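Local atomic coordinates of glycoside hydrolase family protein (Novosphingobium sp. PP1Y, PDB entry 6Q2F), a protein that probably hydrolyses terminal alpha-L-rhamnosyl residues from glycosides, as an alpha-L-rhamnosidase of the glycoside hydrolases. Residues Q147-W155 against V507-R515; T270-P279 against M367-L378. All blocks are in the same frame, centred on the assembly; numbering follows the deposited sequence.

Contact 1 of 2, residues Q147-W155 against V507-R515; sequences QDGLKKLVW and VGEANWTPR
Lys151 is gripped by the segment 507-515 along both its backbone and its side chain. Lys151 O accepts two backbone bonds: Asn511 N arrives in the carbonyl plane at 3.1 Å, while Trp512 N comes from well above that plane at 3.2 Å. A water bridges the two backbones, accepting from Lys151 N and donating to Trp512 O. The lysine's methylenes serve as apolar packing, with CD at the edge of the Trp512 indole and Lys151 CE lying 3.9 Å from CD of Pro514, across whose ring the chain runs at about a right angle. The chain is extended until chi4 (74°), where it bends and swings Lys151 NZ back to Gly149 O, 3.1 Å away; the same ammonium forms a salt bridge with Asp465, so a long aliphatic stem with a charged end suits this buried place. With a methionine here the ammonium is gone, which would probably leave the Asp465 carboxylate with neutral partners such as Thr513 OG1 but no countercharge from this side chain, and Gly149 O without this donor. Leu150 fills the adjoining apolar corner with both branches: CD1 touches Val507 CG2 at 3.7 Å, and CD2 packs on the small methyl CB of Ala510 at 3.6 Å. Beyond Lys151, Leu153 N gives a fairly straight bond (163° at the hydrogen) to Asn511 OD1 at 2.8 Å, the amide standing in for a backbone carbonyl. Leu153 CD1 then rests 4.0 Å from CE3 of Trp512, a large flat group able to meet a lysine stem and a leucine methyl at once. Strand 151-160, paired with strand 436-447, is thus tied to the loop between strand 497-502 and helix 516-524; Trp512 meets the Tyr445 ring of strand 436-447 and touches Val209 of strand 206-217 and Tyr553 of helix 543-575.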
loop_
_atom_site.group_PDB
_atom_site.type_symbol
_atom_site.label_atom_id
_atom_site.label_comp_id
_atom_site.label_asym_id
_atom_site.label_seq_id
_atom_site.Cartn_x
_atom_site.Cartn_y
_atom_site.Cartn_z
ATOM N N GLN A 147 1.573 18.224 23.770
ATOM C CA GLN A 147 0.252 17.703 24.112
ATOM C C GLN A 147 -0.486 17.109 22.911
ATOM O O GLN A 147 -1.341 16.237 23.097
ATOM C CB GLN A 147 -0.598 18.817 24.745
ATOM C CG GLN A 147 -0.424 20.193 24.087
ATOM C CD GLN A 147 -1.330 21.269 24.670
ATOM O OE1 GLN A 147 -2.476 21.002 25.029
ATOM N NE2 GLN A 147 -0.814 22.494 24.775
ATOM N N ASP A 148 -0.168 17.539 21.692
ATOM C CA ASP A 148 -0.888 17.103 20.502
ATOM C C ASP A 148 -0.177 15.994 19.730
ATOM O O ASP A 148 -0.604 15.654 18.621
ATOM C CB ASP A 148 -1.139 18.302 19.592
ATOM C CG ASP A 148 -2.161 19.249 20.172
ATOM O OD1 ASP A 148 -3.067 18.753 20.862
ATOM O OD2 ASP A 148 -2.071 20.462 19.934
ATOM N N GLY A 149 0.879 15.410 20.283
ATOM C CA GLY A 149 1.515 14.302 19.604
ATOM C C GLY A 149 0.784 12.988 19.827
ATOM O O GLY A 149 -0.167 12.885 20.612
ATOM N N LEU A 150 1.244 11.961 19.117
ATOM C CA LEU A 150 0.672 10.633 19.285
ATOM C C LEU A 150 0.855 10.168 20.724
ATOM O O LEU A 150 1.895 10.407 21.335
ATOM C CB LEU A 150 1.327 9.650 18.316
ATOM C CG LEU A 150 0.912 9.773 16.843
ATOM C CD1 LEU A 150 1.973 9.130 15.970
ATOM C CD2 LEU A 150 -0.442 9.098 16.639
ATOM N N LYS A 151 -0.166 9.501 21.264
ATOM C CA LYS A 151 -0.230 9.159 22.680
ATOM C C LYS A 151 -0.455 7.664 22.873
ATOM O O LYS A 151 -1.208 7.032 22.125
ATOM C CB LYS A 151 -1.361 9.897 23.384
ATOM C CG LYS A 151 -1.247 11.398 23.357
ATOM C CD LYS A 151 -2.586 12.002 23.756
ATOM C CE LYS A 151 -2.622 13.484 23.507
ATOM N NZ LYS A 151 -2.745 13.757 22.046
ATOM N N LYS A 152 0.150 7.122 23.927
ATOM C CA LYS A 152 -0.072 5.751 24.359
ATOM C C LYS A 152 -0.538 5.760 25.808
ATOM O O LYS A 152 -0.101 6.593 26.609
ATOM C CB LYS A 152 1.211 4.916 24.268
ATOM C CG LYS A 152 2.351 5.556 25.082
ATOM C CD LYS A 152 3.430 4.595 25.423
ATOM C CE LYS A 152 4.380 5.216 26.424
ATOM N NZ LYS A 152 5.032 6.450 25.928
ATOM N N LEU A 153 -1.392 4.799 26.143
ATOM C CA LEU A 153 -1.864 4.649 27.513
ATOM C C LEU A 153 -0.743 4.114 28.407
ATOM O O LEU A 153 0.016 3.227 28.009
ATOM C CB LEU A 153 -3.076 3.708 27.534
ATOM C CG LEU A 153 -3.994 3.659 28.762
ATOM C CD1 LEU A 153 -4.770 4.957 28.927
ATOM C CD2 LEU A 153 -4.949 2.466 28.670
ATOM N N VAL A 154 -0.634 4.668 29.623
ATOM C CA VAL A 154 0.325 4.220 30.632
ATOM C C VAL A 154 -0.398 4.201 31.970
ATOM O O VAL A 154 -1.473 4.783 32.126
ATOM C CB VAL A 154 1.586 5.118 30.731
ATOM C CG1 VAL A 154 2.506 4.932 29.506
ATOM C CG2 VAL A 154 1.171 6.558 30.869
ATOM N N TRP A 155 0.207 3.543 32.958
ATOM C CA TRP A 155 -0.514 3.378 34.213
ATOM C C TRP A 155 0.441 3.057 35.344
ATOM O O TRP A 155 1.524 2.507 35.125
ATOM C CB TRP A 155 -1.572 2.267 34.120
ATOM C CG TRP A 155 -0.994 0.961 33.701
ATOM C CD1 TRP A 155 -0.531 -0.028 34.511
ATOM C CD2 TRP A 155 -0.809 0.504 32.357
ATOM N NE1 TRP A 155 -0.059 -1.076 33.753
ATOM C CE2 TRP A 155 -0.223 -0.772 32.425
ATOM C CE3 TRP A 155 -1.081 1.054 31.107
ATOM C CZ2 TRP A 155 0.095 -1.520 31.282
ATOM C CZ3 TRP A 155 -0.756 0.312 29.958
ATOM C CH2 TRP A 155 -0.169 -0.960 30.066
ATOM N N VAL A 507 3.653 5.474 11.732
ATOM C CA VAL A 507 3.951 6.437 12.789
ATOM C C VAL A 507 4.005 5.759 14.154
ATOM O O VAL A 507 3.958 6.432 15.189
ATOM C CB VAL A 507 2.926 7.585 12.788
ATOM C CG1 VAL A 507 3.031 8.387 11.492
ATOM C CG2 VAL A 507 1.482 7.049 13.001
ATOM N N GLY A 508 4.118 4.434 14.176
ATOM C CA GLY A 508 4.141 3.715 15.441
ATOM C C GLY A 508 2.744 3.377 15.929
ATOM O O GLY A 508 1.747 3.580 15.233
ATOM N N GLU A 509 2.670 2.866 17.162
ATOM C CA GLU A 509 1.435 2.266 17.672
ATOM C C GLU A 509 0.883 3.137 18.791
ATOM O O GLU A 509 1.301 3.012 19.944
ATOM C CB GLU A 509 1.685 0.839 18.160
ATOM C CG GLU A 509 2.382 -0.081 17.132
ATOM C CD GLU A 509 1.751 0.018 15.745
ATOM O OE1 GLU A 509 0.515 0.130 15.662
ATOM O OE2 GLU A 509 2.510 0.008 14.748
ATOM N N ALA A 510 -0.064 4.008 18.447
ATOM C CA ALA A 510 -0.718 4.878 19.413
ATOM C C ALA A 510 -2.093 4.318 19.770
ATOM O O ALA A 510 -2.793 3.756 18.918
ATOM C CB ALA A 510 -0.851 6.289 18.849
ATOM N N ASN A 511 -2.481 4.457 21.040
ATOM C CA ASN A 511 -3.749 3.858 21.446
ATOM C C ASN A 511 -4.476 4.699 22.482
ATOM O O ASN A 511 -5.268 4.150 23.270
ATOM C CB ASN A 511 -3.542 2.438 21.993
ATOM C CG ASN A 511 -2.817 2.418 23.342
ATOM O OD1 ASN A 511 -2.363 3.439 23.853
ATOM N ND2 ASN A 511 -2.707 1.222 23.919
ATOM N N TRP A 512 -4.208 6.002 22.546
ATOM C CA TRP A 512 -4.995 6.886 23.394
ATOM C C TRP A 512 -5.169 8.228 22.699
ATOM O O TRP A 512 -4.307 8.688 21.944
ATOM C CB TRP A 512 -4.368 7.112 24.788
ATOM C CG TRP A 512 -5.207 8.057 25.596
ATOM C CD1 TRP A 512 -4.966 9.370 25.822
ATOM C CD2 TRP A 512 -6.473 7.769 26.209
ATOM N NE1 TRP A 512 -5.980 9.922 26.570
ATOM C CE2 TRP A 512 -6.926 8.959 26.806
ATOM C CE3 TRP A 512 -7.260 6.614 26.319
ATOM C CZ2 TRP A 512 -8.121 9.029 27.521
ATOM C CZ3 TRP A 512 -8.454 6.688 27.009
ATOM C CH2 TRP A 512 -8.870 7.885 27.606
ATOM N N THR A 513 -6.307 8.852 22.964
ATOM C CA THR A 513 -6.540 10.216 22.527
ATOM C C THR A 513 -7.517 10.807 23.532
ATOM O O THR A 513 -8.332 10.068 24.097
ATOM C CB THR A 513 -7.071 10.261 21.075
ATOM O OG1 THR A 513 -6.961 11.586 20.538
ATOM C CG2 THR A 513 -8.521 9.780 20.983
ATOM N N PRO A 514 -7.435 12.108 23.813
ATOM C CA PRO A 514 -8.137 12.640 25.004
ATOM C C PRO A 514 -9.656 12.433 25.007
ATOM O O PRO A 514 -10.229 12.201 26.077
ATOM C CB PRO A 514 -7.753 14.127 24.994
ATOM C CG PRO A 514 -6.371 14.123 24.375
ATOM C CD PRO A 514 -6.488 13.082 23.242
ATOM N N ARG A 515 -10.317 12.475 23.851
ATOM C CA ARG A 515 -11.760 12.270 23.777
ATOM C C ARG A 515 -12.142 10.805 23.668
ATOM O O ARG A 515 -13.317 10.511 23.442
ATOM C CB ARG A 515 -12.348 13.036 22.586
ATOM C CG ARG A 515 -12.128 14.562 22.640
ATOM C CD ARG A 515 -12.737 15.226 21.409
ATOM N NE ARG A 515 -12.699 16.689 21.485
ATOM C CZ ARG A 515 -13.772 17.471 21.464
ATOM N NH1 ARG A 515 -14.983 16.933 21.359
ATOM N NH2 ARG A 515 -13.636 18.788 21.539
HETATM O O HOH W 1 -2.638 9.337 19.879
#

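Contact 2 of 2, residues T270-P279 against M367-L378; sequences TVRSATVFVP and MVGQFELHSDAL
This is antiparallel strand pairing: strands 268-277 and 366-374 are the two inner members of a four-stranded sheet. A ladder of backbone bonds joins them, and at its centre Thr275 and Glu372 exchange two bonds as a hydrogen-bonded pair. Each end of the ladder carries a classic beta bulge. In one, Arg272 and Ser273 both face His374, Arg272 N giving a nearly straight 2.9 Å bond to His374 O and Ser273 N a weak one to the same oxygen. In the other, Gly369 and Gln370 both face Phe277; a CB on Gly369 would come tight against CD of Pro279, which is consistent with a glycine there. The sheet packs against another, containing strands 260-265 and 327-331, as a beta sandwich, and the inner face bears Ala274, Val276, Phe371 and Leu373. Val276 CG2 lies 3.5 Å from CD1 of Phe371, the two side chains running side by side toward Leu330 of strand 327-331, which both touch; beta-branched and aromatic residues suit such a face. Thr275 O meets the edge of the Phe371 ring in its plane. The outer face is more polar. Thr275 stands between Gln370 and His374: Thr275 CG2 lies anti to the backbone N and reaches 3.6 Å from Gln370 OE1, while OG1, which bonds to Thr317, sits at the edge of the His374 imidazole. Gln370 NE2 donates to OE1 of Glu372, approaching from above the carboxylate plane. Where the chain runs on past the end of strand 366-374, Arg272 reaches across with its extended side chain, and NH1 donates to Ser375 O at 2.7 Å.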
loop_
_atom_site.group_PDB
_atom_site.type_symbol
_atom_site.label_atom_id
_atom_site.label_comp_id
_atom_site.label_asym_id
_atom_site.label_seq_id
_atom_site.Cartn_x
_atom_site.Cartn_y
_atom_site.Cartn_z
ATOM N N THR A 270 2.113 -22.421 41.410
ATOM C CA THR A 270 1.051 -22.473 40.412
ATOM C C THR A 270 1.088 -21.179 39.601
ATOM O O THR A 270 0.857 -20.093 40.142
ATOM C CB THR A 270 -0.303 -22.679 41.081
ATOM O OG1 THR A 270 -0.638 -21.514 41.840
ATOM C CG2 THR A 270 -0.234 -23.864 42.025
ATOM N N VAL A 271 1.393 -21.299 38.312
ATOM C CA VAL A 271 1.545 -20.163 37.409
ATOM C C VAL A 271 0.394 -20.169 36.415
ATOM O O VAL A 271 -0.001 -21.229 35.919
ATOM C CB VAL A 271 2.899 -20.217 36.675
ATOM C CG1 VAL A 271 3.005 -19.095 35.665
ATOM C CG2 VAL A 271 4.033 -20.139 37.677
ATOM N N ARG A 272 -0.134 -18.989 36.150
ATOM C CA ARG A 272 -1.208 -18.808 35.192
ATOM C C ARG A 272 -0.864 -17.872 34.041
ATOM O O ARG A 272 -1.478 -17.925 33.018
ATOM C CB ARG A 272 -2.459 -18.339 35.888
ATOM C CG ARG A 272 -3.226 -19.460 36.512
ATOM C CD ARG A 272 -4.322 -18.921 37.381
ATOM N NE ARG A 272 -4.915 -19.963 38.181
ATOM C CZ ARG A 272 -4.376 -20.427 39.301
ATOM N NH1 ARG A 272 -3.243 -19.931 39.737
ATOM N NH2 ARG A 272 -4.973 -21.380 39.974
ATOM N N SER A 273 0.098 -16.987 34.255
ATOM C CA SER A 273 0.478 -16.061 33.206
ATOM C C SER A 273 1.921 -15.620 33.340
ATOM O O SER A 273 2.494 -15.635 34.429
ATOM C CB SER A 273 -0.444 -14.838 33.214
ATOM O OG SER A 273 -1.793 -15.215 33.002
ATOM N N ALA A 274 2.503 -15.218 32.218
ATOM C CA ALA A 274 3.850 -14.736 32.207
ATOM C C ALA A 274 4.044 -13.528 31.319
ATOM O O ALA A 274 3.476 -13.446 30.274
ATOM C CB ALA A 274 4.743 -15.834 31.720
ATOM N N THR A 275 4.896 -12.614 31.729
ATOM C CA THR A 275 5.236 -11.452 30.920
ATOM C C THR A 275 6.736 -11.459 30.654
ATOM O O THR A 275 7.534 -11.669 31.577
ATOM C CB THR A 275 4.819 -10.145 31.609
ATOM O OG1 THR A 275 3.415 -10.180 31.887
ATOM C CG2 THR A 275 5.118 -8.959 30.713
ATOM N N VAL A 276 7.119 -11.231 29.398
ATOM C CA VAL A 276 8.518 -11.222 28.991
ATOM C C VAL A 276 8.797 -9.956 28.191
ATOM O O VAL A 276 7.954 -9.511 27.406
ATOM C CB VAL A 276 8.862 -12.478 28.164
ATOM C CG1 VAL A 276 10.261 -12.387 27.607
ATOM C CG2 VAL A 276 8.728 -13.719 29.022
ATOM N N PHE A 277 9.976 -9.367 28.392
ATOM C CA PHE A 277 10.472 -8.363 27.459
ATOM C C PHE A 277 11.966 -8.538 27.244
ATOM O O PHE A 277 12.743 -8.618 28.203
ATOM C CB PHE A 277 10.182 -6.935 27.925
ATOM C CG PHE A 277 10.631 -5.892 26.940
ATOM C CD1 PHE A 277 10.072 -5.833 25.670
ATOM C CD2 PHE A 277 11.619 -4.981 27.274
ATOM C CE1 PHE A 277 10.488 -4.874 24.753
ATOM C CE2 PHE A 277 12.043 -4.024 26.365
ATOM C CZ PHE A 277 11.477 -3.966 25.104
ATOM N N VAL A 278 12.351 -8.600 25.974
ATOM C CA VAL A 278 13.731 -8.631 25.516
ATOM C C VAL A 278 13.989 -7.318 24.783
ATOM O O VAL A 278 13.424 -7.097 23.701
ATOM C CB VAL A 278 13.990 -9.837 24.604
ATOM C CG1 VAL A 278 15.432 -9.815 24.077
ATOM C CG2 VAL A 278 13.683 -11.128 25.340
ATOM N N PRO A 279 14.796 -6.413 25.334
ATOM C CA PRO A 279 15.064 -5.145 24.643
ATOM C C PRO A 279 15.644 -5.385 23.260
ATOM O O PRO A 279 16.245 -6.426 22.990
ATOM C CB PRO A 279 16.073 -4.449 25.561
ATOM C CG PRO A 279 15.802 -5.028 26.907
ATOM C CD PRO A 279 15.393 -6.456 26.677
HETATM N N MSE A 367 20.119 -9.679 26.539
HETATM C CA MSE A 367 19.587 -9.305 27.807
HETATM C C MSE A 367 18.118 -9.541 27.815
HETATM O O MSE A 367 17.474 -9.279 26.807
HETATM C CB MSE A 367 19.990 -7.845 27.972
HETATM C CG MSE A 367 18.948 -6.942 28.605
HETATM SE SE MSE A 367 19.531 -6.282 30.341
HETATM C CE MSE A 367 20.017 -4.484 29.759
ATOM N N VAL A 368 17.591 -10.031 28.924
ATOM C CA VAL A 368 16.183 -10.251 29.107
ATOM C C VAL A 368 15.832 -9.217 30.147
ATOM O O VAL A 368 16.236 -9.319 31.265
ATOM C CB VAL A 368 15.875 -11.632 29.605
ATOM C CG1 VAL A 368 14.450 -11.715 30.086
ATOM C CG2 VAL A 368 16.107 -12.622 28.502
ATOM N N GLY A 369 15.089 -8.198 29.757
ATOM C CA GLY A 369 14.765 -7.112 30.658
ATOM C C GLY A 369 13.702 -7.449 31.688
ATOM O O GLY A 369 13.798 -7.022 32.838
ATOM N N GLN A 370 12.686 -8.208 31.291
ATOM C CA GLN A 370 11.613 -8.598 32.189
ATOM C C GLN A 370 11.242 -10.048 31.933
ATOM O O GLN A 370 11.140 -10.479 30.780
ATOM C CB GLN A 370 10.372 -7.714 32.001
ATOM C CG GLN A 370 9.222 -8.048 32.946
ATOM C CD GLN A 370 7.966 -7.254 32.631
ATOM O OE1 GLN A 370 7.798 -6.771 31.521
ATOM N NE2 GLN A 370 7.085 -7.111 33.612
ATOM N N PHE A 371 11.027 -10.791 33.018
ATOM C CA PHE A 371 10.507 -12.154 32.929
ATOM C C PHE A 371 9.754 -12.402 34.232
ATOM O O PHE A 371 10.369 -12.706 35.259
ATOM C CB PHE A 371 11.620 -13.172 32.716
ATOM C CG PHE A 371 11.129 -14.581 32.535
ATOM C CD1 PHE A 371 9.815 -14.839 32.166
ATOM C CD2 PHE A 371 11.980 -15.650 32.739
ATOM C CE1 PHE A 371 9.362 -16.137 32.000
ATOM C CE2 PHE A 371 11.529 -16.953 32.575
ATOM C CZ PHE A 371 10.220 -17.194 32.207
ATOM N N GLU A 372 8.432 -12.267 34.179
ATOM C CA GLU A 372 7.591 -12.231 35.367
ATOM C C GLU A 372 6.522 -13.307 35.268
ATOM O O GLU A 372 5.792 -13.370 34.273
ATOM C CB GLU A 372 6.948 -10.848 35.517
ATOM C CG GLU A 372 6.203 -10.615 36.817
ATOM C CD GLU A 372 5.947 -9.136 37.064
ATOM O OE1 GLU A 372 6.705 -8.301 36.509
ATOM O OE2 GLU A 372 4.997 -8.810 37.814
ATOM N N LEU A 373 6.432 -14.146 36.295
ATOM C CA LEU A 373 5.385 -15.152 36.389
ATOM C C LEU A 373 4.284 -14.653 37.322
ATOM O O LEU A 373 4.562 -14.009 38.337
ATOM C CB LEU A 373 5.948 -16.483 36.894
ATOM C CG LEU A 373 7.168 -17.027 36.141
ATOM C CD1 LEU A 373 7.592 -18.379 36.685
ATOM C CD2 LEU A 373 6.893 -17.124 34.654
ATOM N N HIS A 374 3.037 -14.961 36.974
ATOM C CA HIS A 374 1.871 -14.481 37.706
ATOM C C HIS A 374 1.046 -15.653 38.220
ATOM O O HIS A 374 0.793 -16.613 37.483
ATOM C CB HIS A 374 0.997 -13.592 36.818
ATOM C CG HIS A 374 1.679 -12.346 36.349
ATOM N ND1 HIS A 374 1.764 -11.210 37.124
ATOM C CD2 HIS A 374 2.299 -12.053 35.181
ATOM C CE1 HIS A 374 2.411 -10.271 36.458
ATOM N NE2 HIS A 374 2.745 -10.755 35.275
ATOM N N SER A 375 0.612 -15.566 39.483
ATOM C CA SER A 375 -0.335 -16.548 40.006
ATOM C C SER A 375 -1.694 -16.407 39.334
ATOM O O SER A 375 -2.377 -17.406 39.087
ATOM C CB SER A 375 -0.495 -16.391 41.518
ATOM O OG SER A 375 0.727 -16.061 42.150
ATOM N N ASP A 376 -2.109 -15.178 39.045
ATOM C CA ASP A 376 -3.442 -14.927 38.525
ATOM C C ASP A 376 -3.468 -14.987 36.999
ATOM O O ASP A 376 -2.435 -14.958 36.321
ATOM C CB ASP A 376 -3.968 -13.573 39.013
ATOM C CG ASP A 376 -2.935 -12.462 38.901
ATOM O OD1 ASP A 376 -1.723 -12.771 38.827
ATOM O OD2 ASP A 376 -3.333 -11.275 38.902
ATOM N N ALA A 377 -4.678 -15.083 36.465
ATOM C CA ALA A 377 -4.897 -15.068 35.030
ATOM C C ALA A 377 -4.966 -13.628 34.548
ATOM O O ALA A 377 -5.741 -12.828 35.080
ATOM C CB ALA A 377 -6.186 -15.812 34.679
ATOM N N LEU A 378 -4.154 -13.300 33.552
ATOM C CA LEU A 378 -4.165 -11.977 32.951
ATOM C C LEU A 378 -4.798 -12.068 31.566
ATOM O O LEU A 378 -5.019 -13.157 31.025
ATOM C CB LEU A 378 -2.743 -11.403 32.865
ATOM C CG LEU A 378 -2.157 -10.607 34.052
ATOM C CD1 LEU A 378 -2.394 -11.319 35.348
ATOM C CD2 LEU A 378 -0.657 -10.345 33.872
#

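In the fold
Both contacts belong to the alpha-L-rhamnosidase part of the chain, their centres about 25 Å apart and their nearest atoms about 9 Å apart, without touching. Contact 2 is nested inside the long chain excursion that contact 1 closes. Strand 127-131 and strand 497-502 are neighbours in the parallel barrel sheet, and the residues between them are largely beta structure, including the sheet of strand 151-160 and the sandwich holding contact 2. Contact 1 fastens that insertion back to the loop after strand 497-502, with the Val507 side chain about 12 Å from the sodium ion bound by residues including Asp503 and Ser504. Contact 2 instead joins the two central strands of one sheet of the sandwich, whose strand orders recur in the two sheets near the C-terminus.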